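Local coordinates for BDI_3064 protein (Parabacteroides distasonis ATCC 8503, PDB 5Z06) that hydrolyses linear beta-1,2-glucan and beta-1,2-glucooligosaccharides of four or more units in exo fashion, releasing sophorose from the non-reducing end, at residues T404-F409 / Q418-I423; M475-G480 / H690-K695; F397-L402 / N425-V430; S326-M331 / M664-A669. All blocks are in the same frame, centred on the assembly; numbering follows the deposited sequence.

Contact 1 (T404-F409 / Q418-I423); sequences TARQYF and QIRKSI
Arg420 supplies the polar part of this contact by reaching past Arg406 to the carbonyl of Phe409, the first residue to leave helix 392-408. Its NH1 donates to Phe409 O at 2.7 Å with an N-H...O angle of 162°, and the oxygen lies close to the guanidinium plane; a bend at chi3 swings the group round to it. NH1 also bonds to Gln411 O, so one guanidinium ties together the turn that follows the helix. Replacing Arg420 with an alanine is likely to leave the Phe409 and Gln411 carbonyls without this donor and the turn less firmly fixed.

The two arginines meet through carbon: Arg420 CD sits 3.8 Å above the centre of the Arg406 guanidinium, with the guanidinium planes turned 65° apart. The charge of Arg406 is met by a salt bridge to Asp424.

Apolar contacts complete the interface. Arg406 CB packs on Ile423 CG2 at 3.7 Å, and Ile419 lies over one face of the Phe409 ring, its CG2 4.1 Å from CD2 of Phe409.

The short helical segments run antiparallel at 149°, their axes 9.1 Å apart, and helix 344-360 packs against both through Phe351, while helix 323-338 covers Tyr408 and Phe409.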
# COMPACT_ATOMS: atom_id res chain seq x y z
N THR A 404 -13.40 17.82 9.02
CA THR A 404 -13.81 16.84 10.00
C THR A 404 -13.05 17.06 11.30
O THR A 404 -13.64 17.17 12.36
CB THR A 404 -13.58 15.42 9.50
OG1 THR A 404 -14.33 15.24 8.30
CG2 THR A 404 -14.01 14.40 10.53
N ALA A 405 -11.74 17.15 11.20
CA ALA A 405 -10.91 17.40 12.35
C ALA A 405 -11.32 18.68 13.05
O ALA A 405 -11.37 18.74 14.27
CB ALA A 405 -9.45 17.47 11.96
N ARG A 406 -11.60 19.71 12.26
CA ARG A 406 -11.94 21.01 12.81
C ARG A 406 -13.21 20.97 13.66
O ARG A 406 -13.32 21.70 14.63
CB ARG A 406 -12.09 22.02 11.67
CG ARG A 406 -12.18 23.45 12.09
CD ARG A 406 -13.62 23.87 12.20
NE ARG A 406 -13.70 25.28 12.56
CZ ARG A 406 -14.57 25.81 13.42
NH1 ARG A 406 -15.44 25.07 14.11
NH2 ARG A 406 -14.53 27.11 13.62
N GLN A 407 -14.17 20.14 13.27
CA GLN A 407 -15.37 19.94 14.06
C GLN A 407 -15.09 19.09 15.27
O GLN A 407 -15.75 19.26 16.27
CB GLN A 407 -16.45 19.30 13.20
CG GLN A 407 -16.89 20.20 12.08
CD GLN A 407 -17.37 21.52 12.62
OE1 GLN A 407 -16.61 22.46 12.69
NE2 GLN A 407 -18.61 21.54 13.07
N TYR A 408 -14.15 18.16 15.16
CA TYR A 408 -13.77 17.32 16.27
C TYR A 408 -13.09 18.11 17.38
O TYR A 408 -13.47 17.95 18.55
CB TYR A 408 -12.83 16.20 15.83
CG TYR A 408 -12.59 15.19 16.94
CD1 TYR A 408 -13.59 14.30 17.31
CD2 TYR A 408 -11.40 15.13 17.61
CE1 TYR A 408 -13.39 13.37 18.33
CE2 TYR A 408 -11.19 14.20 18.61
CZ TYR A 408 -12.19 13.33 18.97
OH TYR A 408 -11.98 12.42 19.98
N PHE A 409 -12.10 18.92 17.02
CA PHE A 409 -11.29 19.64 18.00
C PHE A 409 -11.98 20.95 18.34
O PHE A 409 -11.53 22.03 17.96
CB PHE A 409 -9.86 19.85 17.49
CG PHE A 409 -9.10 18.57 17.33
CD1 PHE A 409 -8.67 17.86 18.46
CD2 PHE A 409 -8.78 18.07 16.06
CE1 PHE A 409 -7.96 16.68 18.32
CE2 PHE A 409 -8.08 16.89 15.92
CZ PHE A 409 -7.68 16.18 17.05
N GLN A 418 -6.22 27.00 18.14
CA GLN A 418 -5.19 27.15 17.10
C GLN A 418 -5.38 26.16 15.92
O GLN A 418 -5.24 26.54 14.75
CB GLN A 418 -3.82 26.98 17.69
CG GLN A 418 -2.70 27.40 16.76
CD GLN A 418 -1.33 27.03 17.28
OE1 GLN A 418 -1.05 27.18 18.49
NE2 GLN A 418 -0.46 26.56 16.39
N ILE A 419 -5.68 24.91 16.24
CA ILE A 419 -6.04 23.91 15.22
C ILE A 419 -7.18 24.45 14.36
O ILE A 419 -7.07 24.48 13.14
CB ILE A 419 -6.41 22.53 15.86
CG1 ILE A 419 -5.13 21.87 16.41
CG2 ILE A 419 -7.10 21.62 14.84
CD1 ILE A 419 -5.35 20.73 17.38
N ARG A 420 -8.26 24.89 15.02
CA ARG A 420 -9.44 25.40 14.34
C ARG A 420 -9.13 26.63 13.49
O ARG A 420 -9.48 26.64 12.31
CB ARG A 420 -10.55 25.70 15.32
CG ARG A 420 -11.21 24.46 15.92
CD ARG A 420 -12.50 24.83 16.62
NE ARG A 420 -12.31 25.86 17.65
CZ ARG A 420 -11.93 25.63 18.91
NH1 ARG A 420 -11.68 24.39 19.35
NH2 ARG A 420 -11.79 26.65 19.74
N LYS A 421 -8.46 27.62 14.10
CA LYS A 421 -8.00 28.83 13.42
C LYS A 421 -7.27 28.50 12.12
O LYS A 421 -7.56 29.04 11.05
CB LYS A 421 -7.05 29.65 14.31
CG LYS A 421 -7.69 30.77 15.15
CD LYS A 421 -6.68 31.86 15.62
CE LYS A 421 -6.45 31.92 17.14
NZ LYS A 421 -5.48 30.91 17.72
N SER A 422 -6.30 27.61 12.25
CA SER A 422 -5.44 27.25 11.16
C SER A 422 -6.21 26.59 10.03
O SER A 422 -6.10 26.98 8.88
CB SER A 422 -4.35 26.33 11.67
OG SER A 422 -3.57 25.88 10.60
N ILE A 423 -7.03 25.62 10.39
CA ILE A 423 -7.87 24.96 9.42
C ILE A 423 -8.86 25.93 8.78
O ILE A 423 -9.06 25.86 7.58
CB ILE A 423 -8.62 23.76 10.04
CG1 ILE A 423 -7.61 22.64 10.35
CG2 ILE A 423 -9.69 23.25 9.07
CD1 ILE A 423 -8.08 21.63 11.37

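Contact 2 (M475-G480 / H690-K695); sequences MGPKYG and HPDVQK
Met475 lies along the first turn of helix 691-702, touching Asp692 and Val693 with successive atoms. Its CB is 3.2 Å from Asp692 O, a close carbon-oxygen approach, and further out SD rests 3.7 Å from Val693 CA. Beyond CG the chain is extended, which carries the methyl CE to Val693 CG1 at 3.7 Å. In the reverse direction Asp692 CB approaches Met475 O to 3.3 Å, so each CB packs against the other residue's carbonyl oxygen. The Pro477 and Asp692 side chains cross at about a right angle, Pro477 CG 3.6 Å from Asp692 OD2.

The arrangement joins the C-terminal end of helix 467-475 and the loop after it to the N-terminus of the last helix, within a mainly helical domain whose family belongs to the six-hairpin clan of glycoside hydrolases. His690 is the N-cap of that last helix: its ND1 accepts a weak bond from Asp692 N at 3.1 Å, with an N-H...N angle of 131°.

Trp427, on helix 414-428, packs against Met475 and Pro477 as well as holding Asp692. Its NE1 hydrogen-bonds to Asp692 OD2, giving that carboxylate oxygen a polar partner beside the proline ring, and the indole meets the His690 ring with the planes at about 80°. The side chain of Val693 is backed by Phe687 and Met688, from the helix 682-688 region.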
# COMPACT_ATOMS: atom_id res chain seq x y z
N MET A 475 -18.87 24.39 -1.20
CA MET A 475 -18.96 24.77 0.22
C MET A 475 -17.97 25.83 0.59
O MET A 475 -18.13 26.47 1.62
CB MET A 475 -18.70 23.56 1.10
CG MET A 475 -19.72 22.44 0.91
SD MET A 475 -19.03 20.85 1.39
CE MET A 475 -20.49 19.84 1.18
N GLY A 476 -16.93 26.00 -0.22
CA GLY A 476 -15.91 27.01 0.02
C GLY A 476 -16.57 28.35 0.27
O GLY A 476 -17.34 28.80 -0.57
N PRO A 477 -16.32 28.97 1.44
CA PRO A 477 -17.07 30.16 1.80
C PRO A 477 -16.60 31.42 1.06
O PRO A 477 -17.39 32.33 0.85
CB PRO A 477 -16.81 30.28 3.30
CG PRO A 477 -15.43 29.74 3.45
CD PRO A 477 -15.40 28.56 2.52
N LYS A 478 -15.33 31.48 0.70
CA LYS A 478 -14.79 32.65 0.03
C LYS A 478 -14.66 32.44 -1.49
O LYS A 478 -15.01 33.31 -2.27
CB LYS A 478 -13.43 33.00 0.63
CG LYS A 478 -12.84 34.26 0.05
CD LYS A 478 -11.65 34.72 0.87
CE LYS A 478 -11.16 36.04 0.31
NZ LYS A 478 -9.96 36.43 1.08
N TYR A 479 -14.13 31.30 -1.90
CA TYR A 479 -13.80 31.06 -3.30
C TYR A 479 -14.64 29.93 -3.83
O TYR A 479 -14.17 29.15 -4.65
CB TYR A 479 -12.34 30.73 -3.44
CG TYR A 479 -11.42 31.84 -3.01
CD1 TYR A 479 -11.27 32.98 -3.81
CD2 TYR A 479 -10.67 31.75 -1.84
CE1 TYR A 479 -10.42 34.00 -3.44
CE2 TYR A 479 -9.81 32.75 -1.45
CZ TYR A 479 -9.69 33.88 -2.25
OH TYR A 479 -8.84 34.89 -1.90
N GLY A 480 -15.89 29.86 -3.37
CA GLY A 480 -16.80 28.84 -3.76
C GLY A 480 -17.14 28.97 -5.21
O GLY A 480 -16.95 30.01 -5.83
N HIS A 690 -20.38 20.67 9.89
CA HIS A 690 -19.62 21.86 9.55
C HIS A 690 -20.54 22.86 8.83
O HIS A 690 -21.27 22.48 7.93
CB HIS A 690 -18.40 21.56 8.73
CG HIS A 690 -17.47 22.72 8.58
ND1 HIS A 690 -17.75 23.78 7.75
CD2 HIS A 690 -16.28 22.99 9.15
CE1 HIS A 690 -16.76 24.66 7.82
NE2 HIS A 690 -15.85 24.20 8.65
N PRO A 691 -20.52 24.13 9.26
CA PRO A 691 -21.47 25.07 8.68
C PRO A 691 -21.35 25.20 7.18
O PRO A 691 -22.36 25.19 6.52
CB PRO A 691 -21.15 26.39 9.39
CG PRO A 691 -20.51 26.00 10.67
CD PRO A 691 -19.93 24.63 10.52
N ASP A 692 -20.14 25.33 6.65
CA ASP A 692 -19.96 25.41 5.20
C ASP A 692 -20.44 24.19 4.45
O ASP A 692 -20.93 24.32 3.32
CB ASP A 692 -18.51 25.68 4.83
CG ASP A 692 -18.01 26.99 5.40
OD1 ASP A 692 -18.84 27.84 5.73
OD2 ASP A 692 -16.79 27.14 5.56
N VAL A 693 -20.29 23.02 5.09
CA VAL A 693 -20.75 21.77 4.52
C VAL A 693 -22.26 21.79 4.42
O VAL A 693 -22.81 21.50 3.38
CB VAL A 693 -20.25 20.53 5.31
CG1 VAL A 693 -20.91 19.24 4.83
CG2 VAL A 693 -18.74 20.40 5.16
N GLN A 694 -22.93 22.14 5.51
CA GLN A 694 -24.38 22.22 5.51
C GLN A 694 -24.88 23.17 4.43
O GLN A 694 -25.75 22.79 3.65
CB GLN A 694 -24.92 22.58 6.89
CG GLN A 694 -24.83 21.41 7.85
CD GLN A 694 -25.09 21.79 9.30
OE1 GLN A 694 -25.48 22.92 9.60
NE2 GLN A 694 -24.89 20.85 10.20
N LYS A 695 -24.31 24.37 4.36
CA LYS A 695 -24.71 25.35 3.34
C LYS A 695 -24.57 24.83 1.91
O LYS A 695 -25.45 25.04 1.09
CB LYS A 695 -23.97 26.69 3.45
CG LYS A 695 -24.76 27.79 4.15
CD LYS A 695 -24.96 27.46 5.63
CE LYS A 695 -25.35 28.67 6.48
NZ LYS A 695 -24.56 28.71 7.75

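Contact 3 (F397-L402 / N425-V430)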
# COMPACT_ATOMS: atom_id res chain seq x y z
N PHE A 397 -9.76 15.89 -0.74
CA PHE A 397 -9.66 14.78 0.20
C PHE A 397 -9.00 15.26 1.48
O PHE A 397 -9.41 14.88 2.57
CB PHE A 397 -8.90 13.59 -0.41
CG PHE A 397 -9.60 12.94 -1.59
CD1 PHE A 397 -10.99 12.94 -1.73
CD2 PHE A 397 -8.84 12.28 -2.54
CE1 PHE A 397 -11.59 12.32 -2.83
CE2 PHE A 397 -9.43 11.65 -3.63
CZ PHE A 397 -10.81 11.66 -3.78
N LEU A 398 -7.98 16.11 1.34
CA LEU A 398 -7.30 16.64 2.47
C LEU A 398 -8.23 17.45 3.32
O LEU A 398 -8.28 17.27 4.54
CB LEU A 398 -6.11 17.50 2.05
CG LEU A 398 -5.44 18.20 3.25
CD1 LEU A 398 -4.96 17.17 4.27
CD2 LEU A 398 -4.29 19.07 2.78
N PHE A 399 -8.98 18.34 2.65
CA PHE A 399 -9.90 19.23 3.34
C PHE A 399 -11.18 18.59 3.84
O PHE A 399 -11.73 19.03 4.85
CB PHE A 399 -10.14 20.51 2.51
CG PHE A 399 -9.02 21.49 2.66
CD1 PHE A 399 -9.00 22.37 3.73
CD2 PHE A 399 -7.93 21.44 1.84
CE1 PHE A 399 -7.97 23.26 3.89
CE2 PHE A 399 -6.88 22.31 2.01
CZ PHE A 399 -6.90 23.22 3.04
N GLN A 400 -11.62 17.51 3.21
CA GLN A 400 -12.66 16.72 3.84
C GLN A 400 -12.19 16.25 5.23
O GLN A 400 -12.97 16.24 6.18
CB GLN A 400 -13.00 15.50 3.01
CG GLN A 400 -14.15 14.72 3.59
CD GLN A 400 -14.55 13.54 2.74
OE1 GLN A 400 -15.74 13.26 2.59
NE2 GLN A 400 -13.57 12.80 2.21
N GLY A 401 -10.93 15.84 5.30
CA GLY A 401 -10.34 15.43 6.55
C GLY A 401 -10.21 16.58 7.51
O GLY A 401 -10.58 16.45 8.67
N LEU A 402 -9.71 17.71 7.02
CA LEU A 402 -9.43 18.84 7.90
C LEU A 402 -10.68 19.45 8.50
O LEU A 402 -10.68 19.81 9.68
CB LEU A 402 -8.62 19.92 7.21
CG LEU A 402 -7.18 19.54 6.90
CD1 LEU A 402 -6.65 20.56 5.91
CD2 LEU A 402 -6.29 19.50 8.13
N ASN A 425 -8.56 29.03 8.16
CA ASN A 425 -7.81 29.88 7.23
C ASN A 425 -7.30 29.11 6.01
O ASN A 425 -7.45 29.58 4.87
CB ASN A 425 -6.70 30.64 7.97
CG ASN A 425 -7.23 31.87 8.69
OD1 ASN A 425 -7.93 32.68 8.08
ND2 ASN A 425 -6.96 31.99 9.98
N LEU A 426 -6.71 27.93 6.24
CA LEU A 426 -6.35 27.04 5.15
C LEU A 426 -7.55 26.75 4.25
O LEU A 426 -7.47 26.89 3.02
CB LEU A 426 -5.77 25.74 5.71
CG LEU A 426 -4.32 25.81 6.17
CD1 LEU A 426 -4.00 24.63 7.06
CD2 LEU A 426 -3.37 25.82 4.98
N TRP A 427 -8.65 26.36 4.88
CA TRP A 427 -9.90 26.07 4.19
C TRP A 427 -10.46 27.26 3.38
O TRP A 427 -10.77 27.11 2.20
CB TRP A 427 -10.93 25.59 5.20
CG TRP A 427 -12.36 25.63 4.79
CD1 TRP A 427 -13.34 26.31 5.42
CD2 TRP A 427 -12.98 24.93 3.71
NE1 TRP A 427 -14.54 26.07 4.82
CE2 TRP A 427 -14.35 25.23 3.76
CE3 TRP A 427 -12.52 24.07 2.72
CZ2 TRP A 427 -15.27 24.72 2.84
CZ3 TRP A 427 -13.42 23.56 1.81
CH2 TRP A 427 -14.78 23.89 1.87
N LYS A 428 -10.59 28.41 4.02
CA LYS A 428 -11.10 29.61 3.34
C LYS A 428 -10.27 29.98 2.14
O LYS A 428 -10.80 30.51 1.16
CB LYS A 428 -11.16 30.81 4.28
CG LYS A 428 -12.36 30.81 5.21
CD LYS A 428 -12.11 31.63 6.47
CE LYS A 428 -13.38 31.79 7.29
NZ LYS A 428 -13.03 32.16 8.69
N ASN A 429 -8.97 29.74 2.23
CA ASN A 429 -8.06 30.15 1.18
C ASN A 429 -7.86 29.18 0.05
O ASN A 429 -7.12 29.50 -0.87
CB ASN A 429 -6.72 30.62 1.78
CG ASN A 429 -6.89 31.89 2.56
OD1 ASN A 429 -7.62 32.78 2.15
ND2 ASN A 429 -6.25 31.97 3.71
N VAL A 430 -8.52 28.03 0.07
CA VAL A 430 -8.48 27.15 -1.10
C VAL A 430 -9.31 27.83 -2.18
O VAL A 430 -10.55 27.91 -2.09
CB VAL A 430 -9.04 25.74 -0.86
CG1 VAL A 430 -8.94 24.92 -2.14
CG2 VAL A 430 -8.30 25.03 0.26
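Phe399 pushes its ring into the last turn of helix 414-428 and the residues just after it, where Leu426, Trp427 and Val430 receive it. The two segments belong to an antiparallel helical hairpin, helices 392-408 and 414-428, in the catalytic domain of a six-hairpin glycoside hydrolase.

The tight part is the phenyl ring itself. Val430 CG2 makes a CH-pi contact over one face, 3.8 Å from the ring centroid and 21° off the normal. The opposite face carries Leu402 CD1 from its own helix, 3.6 Å above the plane, so the ring is sandwiched between two aliphatic groups. Leu426 CB fits against the ring edge in the plane, 3.8 Å from Phe399 CE1, and the same CE1 comes to 3.3 Å from Trp427 N by an oblique approach. The backbone therefore takes part as well. Exchanging Phe399 for an alanine would probably open a gap between Leu402 and Val430 and leave Leu426 CB and the Trp427 backbone without the ring that packs against them.

The other parts of the interface are looser. The side chain of Leu402 comes no nearer than 5.0 Å to 425-430, and the CA atoms of Phe399 and Trp427, the nearest pair, are still 6.9 Å apart. Asn425 and Lys428 point away from 397-402 and lie exposed to solvent.

Trp427 meets the ring side-on: with CG set anti to the backbone N (chi1 162°), the indole presents its benzo edge, and CE3 stands 4.0 Å from Phe399 CD1.

Contact 4 (S326-M331 / M664-A669); sequences SGFGIM and MGLNQA
Two helices of the six-hairpin glycoside hydrolase domain, 323-338 and 665-680, come side by side here although more than three hundred residues separate them in sequence. Their short segments run nearly parallel, with an angle of 24° and axes 8.3 Å apart, and the closest backbone pair is Gly329 and Ala669, whose CA atoms are 5.1 Å apart.

That closeness rests on small residues. Ala669 points its methyl at the first helix, where CB lies 3.4 Å from Phe328 CB and an equal distance from the Phe328 carbonyl carbon. The methyl also reaches Gly329 N at 3.6 Å, so it settles against main chain as much as side chain.

One turn earlier on the second helix, Leu666 meets the aromatic ring. With CG beside the backbone N (chi1 -55°), the Phe328 ring projects toward Leu666 rather than over Ala669, and CE2 touches the branch atom CD2 at 3.6 Å. The two side chains approach at a slant, and the ring also borders the main chain, with CD2 of Phe328 3.6 Å from Leu666 O. Beyond the contact the Phe328 ring meets those of Phe397 and Tyr539. The side chain of Leu666, which is partly exposed, also lies about 3 Å from a bound glycerol, probably taken up from the crystallisation liquor.

Between the two segments the contacts are van der Waals, with no polar pair to fix direction; the association depends on shape, a methyl against a glycine-bearing helix surface and a leucine branch against a ring.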
# COMPACT_ATOMS: atom_id res chain seq x y z
N SER A 326 -3.61 11.74 3.34
CA SER A 326 -3.43 12.45 4.58
C SER A 326 -4.72 12.93 5.15
O SER A 326 -4.94 12.87 6.36
CB SER A 326 -2.45 13.61 4.41
OG SER A 326 -1.15 13.10 4.25
N GLY A 327 -5.60 13.39 4.29
CA GLY A 327 -6.96 13.73 4.69
C GLY A 327 -7.69 12.51 5.24
O GLY A 327 -8.36 12.59 6.28
N PHE A 328 -7.53 11.38 4.56
CA PHE A 328 -8.16 10.15 5.03
C PHE A 328 -7.59 9.81 6.40
O PHE A 328 -8.33 9.43 7.30
CB PHE A 328 -7.92 8.99 4.09
CG PHE A 328 -8.36 9.23 2.65
CD1 PHE A 328 -9.24 10.24 2.30
CD2 PHE A 328 -7.89 8.38 1.65
CE1 PHE A 328 -9.63 10.42 0.98
CE2 PHE A 328 -8.27 8.57 0.33
CZ PHE A 328 -9.14 9.59 -0.00
N GLY A 329 -6.27 9.98 6.55
CA GLY A 329 -5.56 9.58 7.73
C GLY A 329 -5.89 10.45 8.91
O GLY A 329 -6.01 9.99 10.03
N ILE A 330 -6.01 11.73 8.63
CA ILE A 330 -6.51 12.72 9.56
C ILE A 330 -7.81 12.22 10.20
O ILE A 330 -7.98 12.29 11.41
CB ILE A 330 -6.68 14.06 8.82
CG1 ILE A 330 -5.34 14.79 8.86
CG2 ILE A 330 -7.81 14.91 9.38
CD1 ILE A 330 -5.25 15.94 7.88
N MET A 331 -8.68 11.70 9.36
CA MET A 331 -9.95 11.13 9.80
C MET A 331 -9.77 9.84 10.57
O MET A 331 -10.44 9.66 11.58
CB MET A 331 -10.91 10.95 8.63
CG MET A 331 -11.25 12.30 8.06
SD MET A 331 -11.94 12.12 6.43
CE MET A 331 -13.63 12.04 6.95
N MET A 664 -0.63 1.10 1.66
CA MET A 664 -0.88 2.26 0.83
C MET A 664 -1.63 3.28 1.66
O MET A 664 -2.61 2.94 2.30
CB MET A 664 -1.70 1.82 -0.36
CG MET A 664 -1.73 2.80 -1.50
SD MET A 664 -0.18 2.85 -2.41
CE MET A 664 -0.61 4.27 -3.42
N GLY A 665 -1.15 4.52 1.66
CA GLY A 665 -1.78 5.63 2.39
C GLY A 665 -3.24 5.82 2.02
O GLY A 665 -4.07 6.09 2.89
N LEU A 666 -3.54 5.69 0.73
CA LEU A 666 -4.90 5.82 0.27
C LEU A 666 -5.83 4.74 0.79
O LEU A 666 -7.04 4.97 0.88
CB LEU A 666 -4.97 5.75 -1.27
CG LEU A 666 -4.55 6.96 -2.09
CD1 LEU A 666 -4.57 6.52 -3.53
CD2 LEU A 666 -5.51 8.11 -1.87
N ASN A 667 -5.31 3.55 1.07
CA ASN A 667 -6.16 2.38 1.26
C ASN A 667 -6.39 1.99 2.71
O ASN A 667 -7.36 1.29 3.02
CB ASN A 667 -5.60 1.20 0.48
CG ASN A 667 -5.68 1.42 -1.03
OD1 ASN A 667 -6.43 2.26 -1.47
ND2 ASN A 667 -4.94 0.65 -1.81
N GLN A 668 -5.54 2.43 3.61
CA GLN A 668 -5.68 1.94 5.00
C GLN A 668 -6.67 2.79 5.75
O GLN A 668 -7.51 2.26 6.47
CB GLN A 668 -4.33 1.91 5.73
CG GLN A 668 -3.24 1.02 5.15
CD GLN A 668 -3.70 -0.39 4.82
OE1 GLN A 668 -4.29 -0.59 3.78
NE2 GLN A 668 -3.46 -1.35 5.74
N ALA A 669 -6.58 4.11 5.61
CA ALA A 669 -7.43 5.00 6.42
C ALA A 669 -8.91 4.80 6.13
O ALA A 669 -9.74 4.80 7.07
CB ALA A 669 -7.04 6.45 6.24

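Contacts 1 and 3 hold the same pair of helices, 392-408 and 414-428, with centres about 10 Å apart: contact 1 adds an arginine-to-carbonyl bond near the connecting turn, whereas contact 3 relies on a buried aromatic ring. Contact 2 is the most peripheral, centred 33 Å from the middle of the chain and partly buried. Contact 4, only 11 Å from that middle, is buried. It touches contact 3 where Ile330 and Met331 pack on Gly401, and contact 1 where Met331 meets Thr404. Contact 1 has a hydrogen bond between its segments; the carboxylate of contact 2 is bonded to Trp427 of contact 3, and contact 4 is apolar.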